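Local coordinates for hypothetical protein yycE (Bacillus subtilis, PDB 1TWU), which is of unknown function but belongs to the vicinal oxygen chelate superfamily and is a putative relative of glyoxalases and fosfomycin resistance proteins, at residues G39-M51 / Y59-T71. Sequence-based numbering, arbitrary orientation.
Sequences GEFSQHNGYDGVM and YHLEFTQYEGGST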
# COMPACT_ATOMS: atom_id res chain seq x y z
N GLY A 39 -3.62 -15.28 -6.84
CA GLY A 39 -3.15 -16.23 -5.85
C GLY A 39 -4.10 -16.34 -4.69
O GLY A 39 -4.95 -15.47 -4.48
N GLU A 40 -3.98 -17.43 -3.93
CA GLU A 40 -4.82 -17.66 -2.76
C GLU A 40 -4.23 -18.85 -2.01
O GLU A 40 -3.45 -19.62 -2.57
CB GLU A 40 -6.26 -18.00 -3.17
CG GLU A 40 -6.40 -19.43 -3.68
CD GLU A 40 -7.82 -19.77 -4.11
OE1 GLU A 40 -8.30 -19.19 -5.11
OE2 GLU A 40 -8.45 -20.63 -3.45
N PHE A 41 -4.60 -18.99 -0.75
CA PHE A 41 -4.13 -20.09 0.06
C PHE A 41 -5.10 -20.34 1.20
O PHE A 41 -5.63 -19.40 1.81
CB PHE A 41 -2.71 -19.82 0.58
CG PHE A 41 -2.61 -18.65 1.53
CD1 PHE A 41 -2.75 -18.83 2.90
CD2 PHE A 41 -2.34 -17.37 1.05
CE1 PHE A 41 -2.62 -17.76 3.78
CE2 PHE A 41 -2.20 -16.28 1.92
CZ PHE A 41 -2.34 -16.48 3.30
N SER A 42 -5.35 -21.61 1.48
CA SER A 42 -6.26 -21.99 2.53
C SER A 42 -5.50 -22.71 3.62
O SER A 42 -4.64 -23.55 3.33
CB SER A 42 -7.35 -22.90 1.96
OG SER A 42 -8.37 -23.14 2.90
N GLN A 43 -5.81 -22.38 4.87
CA GLN A 43 -5.19 -22.99 6.03
C GLN A 43 -3.67 -23.15 6.01
O GLN A 43 -3.16 -24.27 5.97
CB GLN A 43 -5.80 -24.36 6.29
CG GLN A 43 -7.25 -24.32 6.71
CD GLN A 43 -7.89 -25.69 6.70
OE1 GLN A 43 -8.07 -26.30 5.64
NE2 GLN A 43 -8.22 -26.21 7.89
N HIS A 44 -2.95 -22.03 6.01
CA HIS A 44 -1.50 -22.10 6.06
C HIS A 44 -1.09 -21.39 7.34
O HIS A 44 -1.16 -20.17 7.43
CB HIS A 44 -0.84 -21.44 4.84
CG HIS A 44 0.66 -21.52 4.86
ND1 HIS A 44 1.33 -22.72 4.97
CD2 HIS A 44 1.61 -20.56 4.86
CE1 HIS A 44 2.63 -22.49 5.03
NE2 HIS A 44 2.83 -21.19 4.97
N ASN A 45 -0.67 -22.17 8.33
CA ASN A 45 -0.27 -21.64 9.63
C ASN A 45 -1.47 -20.94 10.29
O ASN A 45 -1.31 -19.95 11.01
CB ASN A 45 0.90 -20.65 9.50
CG ASN A 45 2.17 -21.33 9.01
OD1 ASN A 45 2.46 -22.48 9.35
ND2 ASN A 45 2.96 -20.60 8.21
N GLY A 46 -2.66 -21.47 10.02
CA GLY A 46 -3.87 -20.91 10.59
C GLY A 46 -4.43 -19.72 9.84
O GLY A 46 -5.41 -19.10 10.27
N TYR A 47 -3.81 -19.40 8.71
CA TYR A 47 -4.24 -18.27 7.89
C TYR A 47 -4.84 -18.67 6.55
O TYR A 47 -4.53 -19.72 5.98
CB TYR A 47 -3.07 -17.34 7.61
CG TYR A 47 -2.59 -16.49 8.76
CD1 TYR A 47 -3.20 -15.28 9.07
CD2 TYR A 47 -1.46 -16.86 9.49
CE1 TYR A 47 -2.69 -14.44 10.06
CE2 TYR A 47 -0.94 -16.03 10.48
CZ TYR A 47 -1.55 -14.82 10.76
OH TYR A 47 -1.01 -13.99 11.71
N ASP A 48 -5.70 -17.79 6.06
CA ASP A 48 -6.34 -17.94 4.77
C ASP A 48 -6.04 -16.60 4.11
O ASP A 48 -5.95 -15.59 4.79
CB ASP A 48 -7.85 -18.12 4.93
CG ASP A 48 -8.24 -19.57 5.17
OD1 ASP A 48 -7.52 -20.28 5.90
OD2 ASP A 48 -9.28 -19.99 4.64
N GLY A 49 -5.87 -16.60 2.79
CA GLY A 49 -5.57 -15.34 2.12
C GLY A 49 -5.82 -15.36 0.64
O GLY A 49 -6.00 -16.42 0.03
N VAL A 50 -5.81 -14.18 0.04
CA VAL A 50 -6.05 -14.04 -1.38
C VAL A 50 -5.21 -12.88 -1.91
O VAL A 50 -4.99 -11.89 -1.20
CB VAL A 50 -7.56 -13.78 -1.66
CG1 VAL A 50 -7.99 -12.45 -1.07
CG2 VAL A 50 -7.83 -13.84 -3.15
N MET A 51 -4.71 -13.01 -3.13
CA MET A 51 -3.89 -11.97 -3.73
C MET A 51 -4.58 -11.41 -4.97
O MET A 51 -5.08 -12.16 -5.81
CB MET A 51 -2.51 -12.55 -4.09
CG MET A 51 -1.69 -13.08 -2.90
SD MET A 51 -2.22 -14.66 -2.20
CE MET A 51 -0.71 -15.18 -1.55
N TYR A 59 3.03 -5.73 -8.88
CA TYR A 59 2.49 -4.93 -7.79
C TYR A 59 1.12 -5.52 -7.51
O TYR A 59 0.24 -5.47 -8.37
CB TYR A 59 2.34 -3.46 -8.19
CG TYR A 59 3.63 -2.74 -8.47
CD1 TYR A 59 4.22 -2.79 -9.74
CD2 TYR A 59 4.29 -2.02 -7.46
CE1 TYR A 59 5.43 -2.13 -9.99
CE2 TYR A 59 5.49 -1.37 -7.70
CZ TYR A 59 6.06 -1.43 -8.96
OH TYR A 59 7.26 -0.79 -9.19
N HIS A 60 0.94 -6.09 -6.32
CA HIS A 60 -0.34 -6.67 -5.98
C HIS A 60 -0.70 -6.48 -4.51
O HIS A 60 0.13 -6.04 -3.70
CB HIS A 60 -0.38 -8.16 -6.33
CG HIS A 60 0.59 -9.00 -5.55
ND1 HIS A 60 1.88 -9.25 -5.99
CD2 HIS A 60 0.48 -9.63 -4.36
CE1 HIS A 60 2.51 -9.99 -5.10
NE2 HIS A 60 1.68 -10.23 -4.10
N LEU A 61 -1.94 -6.80 -4.19
CA LEU A 61 -2.46 -6.70 -2.84
C LEU A 61 -2.65 -8.10 -2.29
O LEU A 61 -2.86 -9.05 -3.06
CB LEU A 61 -3.83 -6.01 -2.84
CG LEU A 61 -4.01 -4.59 -3.38
CD1 LEU A 61 -5.48 -4.19 -3.31
CD2 LEU A 61 -3.15 -3.63 -2.58
N GLU A 62 -2.53 -8.25 -0.98
CA GLU A 62 -2.79 -9.53 -0.33
C GLU A 62 -3.63 -9.25 0.91
O GLU A 62 -3.39 -8.30 1.65
CB GLU A 62 -1.51 -10.24 0.11
CG GLU A 62 -1.85 -11.50 0.92
CD GLU A 62 -0.66 -12.17 1.57
OE1 GLU A 62 0.29 -11.46 1.98
OE2 GLU A 62 -0.68 -13.41 1.69
N PHE A 63 -4.65 -10.07 1.12
CA PHE A 63 -5.51 -9.93 2.30
C PHE A 63 -5.49 -11.26 3.03
O PHE A 63 -5.66 -12.32 2.41
CB PHE A 63 -6.93 -9.55 1.89
CG PHE A 63 -7.07 -8.13 1.41
CD1 PHE A 63 -7.25 -7.09 2.32
CD2 PHE A 63 -6.97 -7.83 0.05
CE1 PHE A 63 -7.34 -5.77 1.88
CE2 PHE A 63 -7.06 -6.51 -0.40
CZ PHE A 63 -7.25 -5.48 0.51
N THR A 64 -5.26 -11.20 4.33
CA THR A 64 -5.20 -12.40 5.15
C THR A 64 -6.14 -12.34 6.36
O THR A 64 -6.42 -11.27 6.91
CB THR A 64 -3.76 -12.64 5.65
OG1 THR A 64 -3.29 -11.48 6.37
CG2 THR A 64 -2.83 -12.91 4.47
N GLN A 65 -6.63 -13.51 6.75
CA GLN A 65 -7.53 -13.66 7.89
C GLN A 65 -7.06 -14.84 8.73
O GLN A 65 -6.80 -15.92 8.20
CB GLN A 65 -8.96 -13.90 7.39
CG GLN A 65 -9.98 -14.10 8.48
CD GLN A 65 -11.39 -14.15 7.93
OE1 GLN A 65 -12.31 -14.64 8.60
NE2 GLN A 65 -11.58 -13.65 6.73
N TYR A 66 -6.94 -14.63 10.03
CA TYR A 66 -6.49 -15.69 10.92
C TYR A 66 -7.66 -16.53 11.44
O TYR A 66 -8.71 -16.00 11.80
CB TYR A 66 -5.71 -15.11 12.09
CG TYR A 66 -5.05 -16.17 12.95
CD1 TYR A 66 -4.13 -17.06 12.40
CD2 TYR A 66 -5.37 -16.29 14.30
CE1 TYR A 66 -3.55 -18.06 13.18
CE2 TYR A 66 -4.80 -17.29 15.08
CZ TYR A 66 -3.89 -18.17 14.52
OH TYR A 66 -3.34 -19.17 15.31
N GLU A 67 -7.47 -17.85 11.47
CA GLU A 67 -8.49 -18.78 11.93
C GLU A 67 -9.01 -18.43 13.32
O GLU A 67 -10.21 -18.53 13.59
CB GLU A 67 -7.96 -20.21 11.95
CG GLU A 67 -6.69 -20.39 12.78
CD GLU A 67 -6.44 -21.84 13.19
OE1 GLU A 67 -6.84 -22.76 12.43
OE2 GLU A 67 -5.84 -22.06 14.27
N GLY A 68 -8.09 -18.04 14.20
CA GLY A 68 -8.48 -17.68 15.55
C GLY A 68 -8.87 -16.22 15.67
O GLY A 68 -8.45 -15.53 16.60
N GLY A 69 -9.68 -15.75 14.73
CA GLY A 69 -10.11 -14.36 14.76
C GLY A 69 -9.02 -13.40 14.34
O GLY A 69 -7.87 -13.50 14.79
N SER A 70 -9.38 -12.46 13.48
CA SER A 70 -8.44 -11.47 12.99
C SER A 70 -9.17 -10.15 12.81
O SER A 70 -10.37 -10.13 12.56
CB SER A 70 -7.86 -11.94 11.65
OG SER A 70 -6.77 -11.14 11.25
N THR A 71 -8.46 -9.04 12.96
CA THR A 71 -9.07 -7.74 12.79
C THR A 71 -8.34 -7.01 11.67
O THR A 71 -7.18 -7.30 11.39
CB THR A 71 -8.98 -6.88 14.07
OG1 THR A 71 -7.62 -6.52 14.31
CG2 THR A 71 -9.52 -7.64 15.27
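Tyr47 and Tyr66 face each other as a non-hydrogen-bonded pair where strands 47-51 and 59-66 run antiparallel, and their rings meet edge to face, centroids 4.9 Å apart and planes at 57°. The edge of Tyr66 supplies the contact: its CD1 stands over the centre of the Tyr47 ring, while Tyr66 CB lies 3.7 Å from Tyr47 CE1. With CG anti to the backbone N (chi1 -172°), the Tyr66 ring leans out from its own strand toward Gly46 of the neighbouring segment, where Tyr66 CD1 comes within 3.2 Å of Gly46 O. That carbonyl is taken up by the backbone of Glu67, whose N donates to Gly46 O at 2.7 Å, nearly straight; the Glu67 side chain passes over the same glycine through CB and CG. Gly46 belongs to a type I' turn from His44 to Tyr47, and the Tyr66 ring and Glu67 side chain lie close against its backbone.

Further along, two reciprocal pairs of backbone bonds, Asp48 with Gln65 and Val50 with Phe63, hold the strands together. On the face shared with the tyrosines, Met51 and Glu62 lie side by side, and Met51 CE reaches 3.7 Å from Glu62 OE2. The edge of the Phe41 ring also approaches this carboxylate, Phe41 CE2 lying 3.3 Å from Glu62 OE2, and touches Thr64 CG2. This ring lies over Gly49, whose lack of a side chain lets it settle against the backbone. The other carboxylate oxygen of Glu62 forms a salt bridge with Arg14 on strand 12-18. Val50 and Phe63 point to the other face and pack on Leu22 of helix 22-32. These are the central strands of a mixed sheet ordered 1-4-3-2, the βαβββ module of the vicinal oxygen chelate fold.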